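Local coordinates for uncharacterized protein (Listeria monocytogenes, PDB 3MAB) that is of unknown function but carries an all-helical domain related to the C-terminal domain of TfoX competence regulators and assembles from two copies of the chain, at residues S7-P10 / N11-K14. The protein carries 2 engineered substitutions. Residues are numbered along the deposited sequence; the frame is centred on the assembly and turned at random.
Sequences SELP and NIGK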
ATOM      1  N   SER B   7      -1.756  10.209  -2.025  1.00 19.82           N
ATOM      2  CA  SER B   7      -2.870   9.681  -1.250  1.00 21.11           C
ATOM      3  C   SER B   7      -3.557   8.508  -1.964  1.00 20.17           C
ATOM      4  O   SER B   7      -4.511   7.988  -1.417  1.00 21.76           O
ATOM      5  CB  SER B   7      -3.879  10.789  -0.961  1.00 22.46           C
ATOM      6  OG  SER B   7      -4.427  11.281  -2.152  1.00 24.79           O
ATOM      7  N   GLU B   8      -3.131   8.137  -3.179  1.00 18.80           N
ATOM      8  CA  GLU B   8      -3.599   6.890  -3.804  1.00 18.03           C
ATOM      9  C   GLU B   8      -2.689   5.688  -3.486  1.00 16.26           C
ATOM     10  O   GLU B   8      -3.035   4.552  -3.810  1.00 16.38           O
ATOM     11  CB  GLU B   8      -3.714   7.008  -5.311  1.00 19.32           C
ATOM     12  CG  GLU B   8      -4.805   7.996  -5.740  1.00 23.48           C
ATOM     13  CD  GLU B   8      -4.803   8.296  -7.226  1.00 28.19           C
ATOM     14  OE1 GLU B   8      -3.746   8.717  -7.740  1.00 33.62           O
ATOM     15  OE2 GLU B   8      -5.885   8.196  -7.880  1.00 29.57           O
ATOM     16  N   LEU B   9      -1.546   5.946  -2.879  1.00 14.48           N
ATOM     17  CA  LEU B   9      -0.666   4.848  -2.455  1.00 12.78           C
ATOM     18  C   LEU B   9      -1.166   4.187  -1.192  1.00 13.44           C
ATOM     19  O   LEU B   9      -1.815   4.824  -0.335  1.00 14.87           O
ATOM     20  CB  LEU B   9       0.717   5.342  -2.167  1.00 13.10           C
ATOM     21  CG  LEU B   9       1.417   6.083  -3.288  1.00 13.00           C
ATOM     22  CD1 LEU B   9       2.784   6.529  -2.815  1.00 14.84           C
ATOM     23  CD2 LEU B   9       1.507   5.347  -4.644  1.00 17.69           C
ATOM     24  N   PRO B  10      -0.861   2.880  -1.035  1.00 14.13           N
ATOM     25  CA  PRO B  10      -1.290   2.207   0.212  1.00 13.97           C
ATOM     26  C   PRO B  10      -0.801   2.956   1.468  1.00 13.39           C
ATOM     27  O   PRO B  10       0.358   3.430   1.495  1.00 12.34           O
ATOM     28  CB  PRO B  10      -0.646   0.820   0.121  1.00 16.59           C
ATOM     29  CG  PRO B  10      -0.082   0.739  -1.242  1.00 17.07           C
ATOM     30  CD  PRO B  10      -0.047   2.015  -1.898  1.00 15.18           C
ATOM     31  N   ASN B  11      -1.638   3.034   2.501  1.00 13.72           N
ATOM     32  CA  ASN B  11      -1.356   3.614   3.814  1.00 12.72           C
ATOM     33  C   ASN B  11      -1.239   5.109   3.911  1.00 13.98           C
ATOM     34  O   ASN B  11      -1.046   5.597   5.018  1.00 15.18           O
ATOM     35  CB  ASN B  11      -0.063   2.996   4.402  1.00 12.07           C
ATOM     36  CG  ASN B  11       0.051   1.523   4.113  1.00 12.76           C
ATOM     37  OD1 ASN B  11      -0.795   0.752   4.537  1.00 17.85           O
ATOM     38  ND2 ASN B  11       1.077   1.132   3.349  1.00 13.94           N
ATOM     39  N   ILE B  12      -1.279   5.823   2.798  1.00 14.48           N
ATOM     40  CA  ILE B  12      -1.116   7.278   2.826  1.00 16.42           C
ATOM     41  C   ILE B  12      -2.444   7.990   2.866  1.00 16.85           C
ATOM     42  O   ILE B  12      -3.089   8.072   1.835  1.00 20.41           O
ATOM     43  CB  ILE B  12      -0.237   7.782   1.659  1.00 15.62           C
ATOM     44  CG1 ILE B  12       1.076   7.014   1.663  1.00 21.63           C
ATOM     45  CG2 ILE B  12      -0.002   9.313   1.842  1.00 15.13           C
ATOM     46  CD1 ILE B  12       2.183   7.568   0.799  1.00 23.92           C
ATOM     47  N   GLY B  13      -2.826   8.481   4.056  1.00 16.52           N
ATOM     48  CA  GLY B  13      -4.011   9.309   4.232  1.00 17.88           C
ATOM     49  C   GLY B  13      -3.770  10.734   3.827  1.00 17.89           C
ATOM     50  O   GLY B  13      -2.666  11.127   3.489  1.00 16.27           O
ATOM     51  N   LYS B  14      -4.819  11.543   3.911  1.00 18.99           N
ATOM     52  CA  LYS B  14      -4.713  12.875   3.335  0.50 18.79           C
ATOM     53  C   LYS B  14      -3.718  13.705   4.156  1.00 17.85           C
ATOM     54  O   LYS B  14      -2.928  14.452   3.604  1.00 18.44           O
ATOM     55  CB  LYS B  14      -6.096  13.528   3.206  0.50 20.69           C
ATOM     56  CG  LYS B  14      -7.000  12.835   2.179  0.50 22.58           C
ATOM     57  CD  LYS B  14      -7.481  11.451   2.630  0.50 25.19           C
ATOM     58  CE  LYS B  14      -8.786  11.033   1.980  0.50 26.98           C
ATOM     59  NZ  LYS B  14      -9.389   9.854   2.682  0.50 27.68           N
TER
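Leu9 and Ile12 are the ends of a type II beta turn, in which the backbone N of Ile12 donates a weak but nearly straight hydrogen bond to the carbonyl O of Leu9 (3.3 Å, 166° at the hydrogen). Pro10 and Asn11 hold the two corners, Asn11 with the positive phi (72°) that the second corner of this turn requires. Beyond the turn the chain doubles back past its own short 3-10 segment, and the CA of Ser7 directs a CH...O contact at the carbonyl O of Ile12 (3.5 Å). On one flank the side chains of Leu9 and Ile12 run side by side and point the same way. In each the first branch (CG of Leu9, CG1 of Ile12) stands anti to the carbonyl carbon, and the two meet through their CD1 methyls, 3.8 Å apart. This apolar pair is buried against Leu31 of helix 28-46 and Ala61 of helix 52-63. The Asn11 amide bonds to the 57-67 region: its ND2 donates to the carbonyl O of Ile65 and more weakly to that of Ala57, while OD1 accepts from the N of Trp67, so both ends of the amide are gripped and its flip is fixed. Gly13 then provides the N-cap of helix 14-22. The Leu9-Gly13 run, a type II turn followed by this capping glycine, matches the hairpin of a helix-hairpin-helix motif with helix 14-22 as its second helix, as the family suggests.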